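Beta-galactosidase/beta-glucuronidase (PDB 6MVF) binds flavin mononucleotide and belongs to glycoside hydrolase family 2, probably acting as a beta-glucuronidase that removes glucuronic acid from glucuronide conjugates. Local coordinates at residues A[185-190]-A[272-277]; A[588-593]-A[656-661]; A[607-612]-A[636-641]. One frame throughout, in Å; residues are numbered along the deposited sequence.

Contact 1: residues A[185-190]-A[272-277]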
loop_
_atom_site.group_PDB
_atom_site.type_symbol
_atom_site.label_atom_id
_atom_site.label_comp_id
_atom_site.label_asym_id
_atom_site.label_seq_id
_atom_site.Cartn_x
_atom_site.Cartn_y
_atom_site.Cartn_z
ATOM N N VAL A 185 10.134 15.565 -27.522
ATOM C CA VAL A 185 9.721 14.353 -28.217
ATOM C C VAL A 185 8.565 14.713 -29.130
ATOM O O VAL A 185 7.519 15.168 -28.658
ATOM C CB VAL A 185 9.307 13.230 -27.241
ATOM C CG1 VAL A 185 9.006 11.948 -27.996
ATOM C CG2 VAL A 185 10.386 12.996 -26.145
ATOM N N THR A 186 8.738 14.488 -30.425
ATOM C CA THR A 186 7.665 14.696 -31.382
ATOM C C THR A 186 7.236 13.356 -31.951
ATOM O O THR A 186 7.911 12.808 -32.828
ATOM C CB THR A 186 8.122 15.642 -32.495
ATOM O OG1 THR A 186 8.627 16.854 -31.914
ATOM C CG2 THR A 186 6.973 15.964 -33.433
ATOM N N PRO A 187 6.151 12.766 -31.464
ATOM C CA PRO A 187 5.665 11.504 -32.034
ATOM C C PRO A 187 4.718 11.742 -33.198
ATOM O O PRO A 187 3.835 12.597 -33.140
ATOM C CB PRO A 187 4.920 10.852 -30.853
ATOM C CG PRO A 187 5.255 11.716 -29.616
ATOM C CD PRO A 187 5.516 13.067 -30.170
ATOM N N LYS A 188 4.884 10.963 -34.267
ATOM C CA LYS A 188 3.948 11.068 -35.390
ATOM C C LYS A 188 3.593 9.694 -35.946
ATOM O O LYS A 188 4.477 8.835 -36.115
ATOM C CB LYS A 188 4.492 11.942 -36.533
ATOM C CG LYS A 188 4.617 13.412 -36.183
ATOM C CD LYS A 188 5.272 14.192 -37.308
ATOM C CE LYS A 188 5.427 15.674 -36.964
ATOM N NZ LYS A 188 4.130 16.394 -36.984
ATOM N N PRO A 189 2.315 9.468 -36.249
ATOM C CA PRO A 189 1.924 8.209 -36.895
ATOM C C PRO A 189 2.471 8.134 -38.310
ATOM O O PRO A 189 2.699 9.145 -38.972
ATOM C CB PRO A 189 0.393 8.269 -36.888
ATOM C CG PRO A 189 0.084 9.743 -36.848
ATOM C CD PRO A 189 1.163 10.350 -35.990
ATOM N N THR A 190 2.711 6.914 -38.761
ATOM C CA THR A 190 3.235 6.657 -40.090
ATOM C C THR A 190 2.195 5.884 -40.890
ATOM O O THR A 190 1.346 5.183 -40.331
ATOM C CB THR A 190 4.547 5.862 -40.028
ATOM O OG1 THR A 190 4.268 4.506 -39.631
ATOM C CG2 THR A 190 5.513 6.494 -39.018
ATOM N N ALA A 272 9.997 10.758 -20.241
ATOM C CA ALA A 272 8.842 11.515 -20.688
ATOM C C ALA A 272 7.763 10.552 -21.169
ATOM O O ALA A 272 8.040 9.640 -21.955
ATOM C CB ALA A 272 9.232 12.484 -21.811
ATOM N N ASN A 273 6.539 10.769 -20.702
ATOM C CA ASN A 273 5.374 10.072 -21.219
ATOM C C ASN A 273 4.822 10.850 -22.409
ATOM O O ASN A 273 4.665 12.079 -22.345
ATOM C CB ASN A 273 4.324 9.910 -20.126
ATOM C CG ASN A 273 4.838 9.079 -18.957
ATOM O OD1 ASN A 273 5.837 8.368 -19.078
ATOM N ND2 ASN A 273 4.145 9.145 -17.831
ATOM N N VAL A 274 4.583 10.144 -23.516
ATOM C CA VAL A 274 4.164 10.782 -24.753
ATOM C C VAL A 274 3.106 9.911 -25.410
ATOM O O VAL A 274 2.977 8.716 -25.120
ATOM C CB VAL A 274 5.350 11.028 -25.723
ATOM C CG1 VAL A 274 6.435 11.896 -25.056
ATOM C CG2 VAL A 274 5.913 9.708 -26.220
ATOM N N GLY A 275 2.338 10.536 -26.297
ATOM C CA GLY A 275 1.308 9.837 -27.033
ATOM C C GLY A 275 1.422 10.136 -28.512
ATOM O O GLY A 275 1.934 11.179 -28.918
ATOM N N VAL A 276 0.936 9.193 -29.316
ATOM C CA VAL A 276 0.950 9.287 -30.771
ATOM C C VAL A 276 -0.453 9.673 -31.238
ATOM O O VAL A 276 -1.397 8.885 -31.118
ATOM C CB VAL A 276 1.401 7.964 -31.409
ATOM C CG1 VAL A 276 1.751 8.172 -32.867
ATOM C CG2 VAL A 276 2.571 7.367 -30.627
ATOM N N ARG A 277 -0.604 10.878 -31.783
ATOM C CA ARG A 277 -1.871 11.266 -32.384
ATOM C C ARG A 277 -1.613 12.343 -33.414
ATOM O O ARG A 277 -0.666 13.116 -33.295
ATOM C CB ARG A 277 -2.895 11.780 -31.359
ATOM C CG ARG A 277 -2.662 13.184 -30.853
ATOM C CD ARG A 277 -1.643 13.184 -29.758
ATOM N NE ARG A 277 -1.318 14.518 -29.274
ATOM C CZ ARG A 277 -0.497 15.348 -29.906
ATOM N NH1 ARG A 277 0.045 14.970 -31.067
ATOM N NH2 ARG A 277 -0.233 16.555 -29.390
HETATM O O HOH W 1 1.851 12.706 -31.179
#
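V185 and V274 meet in the interior of a beta-sandwich domain, the immunoglobulin-like module of glycoside hydrolase family 2, where strands 183-189 and 265-274 belong to different sheets. V185 presents CB and CG1 to the second segment; CB of V185 lies 3.8 Å from CG1 of V274, and the two side chains cross at about a right angle; V256 lies against both. T186 points its side chain away, and its hydroxyl bonds to Y386, a residue of the flavin pocket. P187 brings CG and CB against the second segment: CG is 4.0 Å from CB of V274 and also meets the carbonyl oxygen of G275, while CB faces CG2 of V276. K188 turns away from the segment. At P189 the ring slides past V276 in the opposite direction, CD lying 3.9 Å from CG1. That methyl is set anti to the backbone nitrogen of V276 (chi1 -166°), which carries it under the proline. Direct hydrogen bonds between the two segments are absent; one water lies between them, within hydrogen-bonding distance of P187 O and G275 O and accepting from R277 N at 3.1 Å.

Contact 2: residues A[588-593]-A[656-661]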
loop_
_atom_site.group_PDB
_atom_site.type_symbol
_atom_site.label_atom_id
_atom_site.label_comp_id
_atom_site.label_asym_id
_atom_site.label_seq_id
_atom_site.Cartn_x
_atom_site.Cartn_y
_atom_site.Cartn_z
ATOM N N HIS A 588 -34.787 21.689 -4.507
ATOM C CA HIS A 588 -36.126 22.281 -4.460
ATOM C C HIS A 588 -37.036 21.313 -3.693
ATOM O O HIS A 588 -37.990 20.738 -4.224
ATOM C CB HIS A 588 -36.632 22.571 -5.872
ATOM C CG HIS A 588 -37.862 23.428 -5.926
ATOM N ND1 HIS A 588 -38.286 24.044 -7.088
ATOM C CD2 HIS A 588 -38.767 23.761 -4.973
ATOM C CE1 HIS A 588 -39.390 24.729 -6.842
ATOM N NE2 HIS A 588 -39.705 24.570 -5.568
ATOM N N ALA A 589 -36.695 21.134 -2.407
ATOM C CA ALA A 589 -37.256 20.050 -1.602
ATOM C C ALA A 589 -38.744 20.250 -1.315
ATOM O O ALA A 589 -39.519 19.286 -1.321
ATOM C CB ALA A 589 -36.473 19.921 -0.300
ATOM N N GLN A 590 -39.168 21.477 -1.055
ATOM C CA GLN A 590 -40.557 21.770 -0.711
ATOM C C GLN A 590 -41.226 22.474 -1.886
ATOM O O GLN A 590 -40.799 23.559 -2.287
ATOM C CB GLN A 590 -40.617 22.614 0.562
ATOM C CG GLN A 590 -40.321 21.809 1.828
ATOM C CD GLN A 590 -39.917 22.688 2.995
ATOM O OE1 GLN A 590 -39.588 23.846 2.805
ATOM N NE2 GLN A 590 -39.930 22.133 4.208
ATOM N N ARG A 591 -42.266 21.853 -2.441
ATOM C CA ARG A 591 -42.904 22.312 -3.673
ATOM C C ARG A 591 -44.344 22.720 -3.399
ATOM O O ARG A 591 -45.151 21.899 -2.953
ATOM C CB ARG A 591 -42.862 21.225 -4.752
ATOM C CG ARG A 591 -41.474 20.681 -4.973
ATOM C CD ARG A 591 -41.131 20.654 -6.408
ATOM N NE ARG A 591 -39.754 20.248 -6.644
ATOM C CZ ARG A 591 -39.336 19.803 -7.821
ATOM N NH1 ARG A 591 -40.211 19.716 -8.814
ATOM N NH2 ARG A 591 -38.072 19.440 -8.009
ATOM N N ALA A 592 -44.664 23.978 -3.694
ATOM C CA ALA A 592 -46.013 24.513 -3.582
ATOM C C ALA A 592 -46.685 24.540 -4.947
ATOM O O ALA A 592 -46.043 24.813 -5.967
ATOM C CB ALA A 592 -45.985 25.922 -2.987
ATOM N N GLY A 593 -47.979 24.251 -4.963
ATOM C CA GLY A 593 -48.726 24.214 -6.210
ATOM C C GLY A 593 -49.547 22.950 -6.370
ATOM O O GLY A 593 -49.248 21.916 -5.764
ATOM N N THR A 656 -46.960 27.016 0.898
ATOM C CA THR A 656 -46.140 28.103 0.391
ATOM C C THR A 656 -44.678 27.736 0.585
ATOM O O THR A 656 -44.283 27.284 1.667
ATOM C CB THR A 656 -46.455 29.432 1.092
ATOM O OG1 THR A 656 -45.710 29.524 2.311
ATOM C CG2 THR A 656 -47.922 29.533 1.412
ATOM N N GLU A 657 -43.878 27.943 -0.458
ATOM C CA GLU A 657 -42.492 27.526 -0.408
ATOM C C GLU A 657 -41.707 28.468 0.493
ATOM O O GLU A 657 -42.086 29.631 0.656
ATOM C CB GLU A 657 -41.900 27.491 -1.809
ATOM C CG GLU A 657 -42.564 26.418 -2.683
ATOM C CD GLU A 657 -41.905 26.246 -4.031
ATOM O OE1 GLU A 657 -40.817 26.852 -4.235
ATOM O OE2 GLU A 657 -42.479 25.507 -4.883
ATOM N N PRO A 658 -40.636 27.975 1.126
ATOM C CA PRO A 658 -39.931 28.779 2.137
ATOM C C PRO A 658 -39.315 30.054 1.577
ATOM O O PRO A 658 -38.875 30.112 0.424
ATOM C CB PRO A 658 -38.848 27.820 2.656
ATOM C CG PRO A 658 -38.727 26.745 1.575
ATOM C CD PRO A 658 -40.171 26.582 1.149
ATOM N N ALA A 659 -39.289 31.087 2.429
ATOM C CA ALA A 659 -38.675 32.361 2.063
ATOM C C ALA A 659 -37.245 32.164 1.585
ATOM O O ALA A 659 -36.788 32.864 0.677
ATOM C CB ALA A 659 -38.707 33.316 3.260
ATOM N N CYS A 660 -36.527 31.202 2.175
ATOM C CA CYS A 660 -35.120 30.972 1.874
ATOM C C CYS A 660 -34.874 30.357 0.494
ATOM O O CYS A 660 -33.709 30.174 0.133
ATOM C CB CYS A 660 -34.491 30.081 2.955
ATOM S SG CYS A 660 -35.009 28.331 2.925
ATOM N N TYR A 661 -35.909 30.008 -0.274
ATOM C CA TYR A 661 -35.664 29.662 -1.673
ATOM C C TYR A 661 -35.530 30.874 -2.583
ATOM O O TYR A 661 -35.329 30.677 -3.784
ATOM C CB TYR A 661 -36.773 28.792 -2.258
ATOM C CG TYR A 661 -36.817 27.379 -1.771
ATOM C CD1 TYR A 661 -35.798 26.852 -0.984
ATOM C CD2 TYR A 661 -37.888 26.554 -2.105
ATOM C CE1 TYR A 661 -35.852 25.541 -0.532
ATOM C CE2 TYR A 661 -37.949 25.245 -1.662
ATOM C CZ TYR A 661 -36.930 24.742 -0.880
ATOM O OH TYR A 661 -37.012 23.442 -0.439
#
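H588 and E657 form a His-carboxylate hydrogen bond on the tightly packed side of this contact. H588 NE2 reaches E657 OE2 at 3.0 Å, coming from above the carboxylate plane; ring and carboxylate planes stand 74° apart. The nearly extended chain of E657 (chi2 -174°) carries the carboxylate under segment 588-593, where the backbone N of A592 meets the anti lone pair of OE2 at 2.9 Å and an almost straight 169°. Three donors, H588 NE2, A592 N and N498 ND2, thus converge on OE2, while a weak bond from H588 NE2 falls on OE1. N-H donors gathered on OE2 would probably favour the ionised carboxylate. The methyl of A592 adds to the close fit, its CB 3.5 Å from CG of E657. Y661 closes the same side: its OH accepts from Q590 N at 3.0 Å, and its ring meets the imidazole obliquely, CE2 3.7 Å from CD2 of H588. P658 holds the tyrosine from one face, CG standing 3.5 Å above the ring centre. Looser ground lies outward. Q590 rests OE1 against CD of P658 at 3.3 Å, but its NE2 bonds to E652, and R229 of the second subunit packs on this side chain. At the loose end, exposed T656 brings its CA no nearer than 4.0 Å to A592 CB. Such ties pack the segment after strand 646-654 onto strand 590-592, an edge strand of its sheet within this chain, in the C-terminal beta-sandwich.

Contact 3: residues A[607-612]-A[636-641]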
loop_
_atom_site.group_PDB
_atom_site.type_symbol
_atom_site.label_atom_id
_atom_site.label_comp_id
_atom_site.label_asym_id
_atom_site.label_seq_id
_atom_site.Cartn_x
_atom_site.Cartn_y
_atom_site.Cartn_z
ATOM N N VAL A 607 -38.159 7.078 -20.070
ATOM C CA VAL A 607 -38.182 7.268 -18.632
ATOM C C VAL A 607 -39.621 7.090 -18.187
ATOM O O VAL A 607 -40.542 7.644 -18.804
ATOM C CB VAL A 607 -37.642 8.659 -18.225
ATOM C CG1 VAL A 607 -38.009 9.010 -16.759
ATOM C CG2 VAL A 607 -36.128 8.742 -18.446
ATOM N N THR A 608 -39.819 6.293 -17.141
ATOM C CA THR A 608 -41.102 6.196 -16.460
ATOM C C THR A 608 -40.941 6.779 -15.072
ATOM O O THR A 608 -40.028 6.390 -14.346
ATOM C CB THR A 608 -41.600 4.749 -16.376
ATOM O OG1 THR A 608 -42.056 4.328 -17.665
ATOM C CG2 THR A 608 -42.752 4.637 -15.406
ATOM N N LEU A 609 -41.820 7.718 -14.712
ATOM C CA LEU A 609 -41.787 8.372 -13.413
ATOM C C LEU A 609 -42.844 7.787 -12.484
ATOM O O LEU A 609 -43.970 7.504 -12.900
ATOM C CB LEU A 609 -42.005 9.880 -13.553
ATOM C CG LEU A 609 -41.694 10.636 -12.256
ATOM C CD1 LEU A 609 -40.226 10.389 -11.783
ATOM C CD2 LEU A 609 -41.998 12.117 -12.424
ATOM N N TYR A 610 -42.484 7.621 -11.218
ATOM C CA TYR A 610 -43.411 7.150 -10.204
ATOM C C TYR A 610 -43.466 8.125 -9.037
ATOM O O TYR A 610 -42.454 8.728 -8.660
ATOM C CB TYR A 610 -43.018 5.773 -9.670
ATOM C CG TYR A 610 -43.114 4.666 -10.673
ATOM C CD1 TYR A 610 -41.992 4.256 -11.397
ATOM C CD2 TYR A 610 -44.319 4.012 -10.886
ATOM C CE1 TYR A 610 -42.072 3.233 -12.319
ATOM C CE2 TYR A 610 -44.414 2.985 -11.811
ATOM C CZ TYR A 610 -43.285 2.603 -12.522
ATOM O OH TYR A 610 -43.389 1.581 -13.423
ATOM N N CYS A 611 -44.658 8.248 -8.457
ATOM C CA CYS A 611 -44.898 9.106 -7.303
ATOM C C CYS A 611 -45.621 8.279 -6.245
ATOM O O CYS A 611 -46.783 7.906 -6.435
ATOM C CB CYS A 611 -45.717 10.330 -7.695
ATOM S SG CYS A 611 -45.703 11.616 -6.443
ATOM N N ASN A 612 -44.926 7.979 -5.145
ATOM C CA ASN A 612 -45.408 7.068 -4.104
ATOM C C ASN A 612 -45.937 5.768 -4.707
ATOM O O ASN A 612 -47.009 5.276 -4.343
ATOM C CB ASN A 612 -46.462 7.742 -3.227
ATOM C CG ASN A 612 -45.878 8.861 -2.388
ATOM O OD1 ASN A 612 -44.691 8.820 -2.016
ATOM N ND2 ASN A 612 -46.700 9.873 -2.088
ATOM N N ASN A 636 -43.325 12.717 -0.668
ATOM C CA ASN A 636 -43.520 12.005 -1.926
ATOM C C ASN A 636 -42.217 11.359 -2.341
ATOM O O ASN A 636 -41.193 12.038 -2.433
ATOM C CB ASN A 636 -43.989 12.939 -3.044
ATOM C CG ASN A 636 -45.353 13.555 -2.765
ATOM O OD1 ASN A 636 -46.379 13.071 -3.246
ATOM N ND2 ASN A 636 -45.365 14.624 -1.990
ATOM N N VAL A 637 -42.260 10.066 -2.615
ATOM C CA VAL A 637 -41.134 9.370 -3.221
ATOM C C VAL A 637 -41.248 9.520 -4.736
ATOM O O VAL A 637 -42.224 9.062 -5.337
ATOM C CB VAL A 637 -41.112 7.889 -2.813
ATOM C CG1 VAL A 637 -40.097 7.113 -3.661
ATOM C CG2 VAL A 637 -40.801 7.761 -1.343
ATOM N N LEU A 638 -40.261 10.162 -5.357
ATOM C CA LEU A 638 -40.189 10.251 -6.810
ATOM C C LEU A 638 -39.138 9.259 -7.291
ATOM O O LEU A 638 -37.968 9.335 -6.892
ATOM C CB LEU A 638 -39.869 11.670 -7.282
ATOM C CG LEU A 638 -40.981 12.741 -7.287
ATOM C CD1 LEU A 638 -42.112 12.344 -8.194
ATOM C CD2 LEU A 638 -41.504 12.985 -5.895
ATOM N N MET A 639 -39.567 8.305 -8.111
ATOM C CA MET A 639 -38.671 7.307 -8.666
ATOM C C MET A 639 -38.748 7.344 -10.184
ATOM O O MET A 639 -39.830 7.179 -10.759
ATOM C CB MET A 639 -39.006 5.905 -8.150
ATOM C CG MET A 639 -38.034 4.876 -8.701
ATOM S SD MET A 639 -38.295 3.246 -8.036
ATOM C CE MET A 639 -39.894 2.812 -8.710
ATOM N N ALA A 640 -37.604 7.560 -10.827
ATOM C CA ALA A 640 -37.506 7.545 -12.280
ATOM C C ALA A 640 -36.798 6.265 -12.703
ATOM O O ALA A 640 -35.702 5.965 -12.216
ATOM C CB ALA A 640 -36.781 8.781 -12.807
ATOM N N VAL A 641 -37.451 5.502 -13.582
ATOM C CA VAL A 641 -36.963 4.227 -14.083
ATOM C C VAL A 641 -36.603 4.425 -15.548
ATOM O O VAL A 641 -37.482 4.609 -16.399
ATOM C CB VAL A 641 -38.003 3.112 -13.920
ATOM C CG1 VAL A 641 -37.488 1.829 -14.537
ATOM C CG2 VAL A 641 -38.326 2.904 -12.453
#
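Antiparallel neighbours in the mixed sheet of the C-terminal beta-sandwich, strands 606-611 and 635-641 are joined here from T608 opposite V641 to N612 beside V637. Their axes come within 4.6 Å and run 162° apart. T608 and V641 form a hydrogen-bonded pair, V641 N reaching T608 O at 2.8 Å; Y610 and M639 form the next, with Y610 N to M639 O at 2.7 Å. Between them, L609 faces A640 as a non-hydrogen-bonded pair, CD1 lying 3.9 Å from CB. This leucine, with C611, L638 and A640, turns toward the sandwich core, where V598, V600 and F627 of the other layer lie. On the reverse face Y610 lies alongside M639, whose chain bends at chi3 (67°) to set CE 3.7 Å from CD1; CG2 of V641 touches the edge of the same ring. The ladder ends at N612. Its N bonds to V637 O at 2.9 Å, and its OD1 takes V637 N at 2.8 Å, from above the amide plane, in place of a backbone carbonyl; ND2 bonds to D632. An alanine here would lose both side-chain bonds and is likely to leave V637 N and D632 without these partners. The pattern is that of an inner antiparallel ladder in a beta-sandwich, with an asparagine side chain extending it by one bond.

Overall arrangement
Contact 1 stands apart from the other two. Its centre lies about 56 Å from that of contact 2, on the opposite side of the chain's centre, and about 50 Å from that of contact 3. It is also the one near the flavin: the side chain of V185 is about 9 Å from the bound flavin mononucleotide and about 9 Å from the side chain of F202, which binds it. Contacts 2 and 3 lie far from the flavin pocket and share one sheet, with centres about 20 Å apart and nearest atoms about 7 Å apart. Contact 3 is nested within the loop that contact 2 closes, and both touch the second subunit.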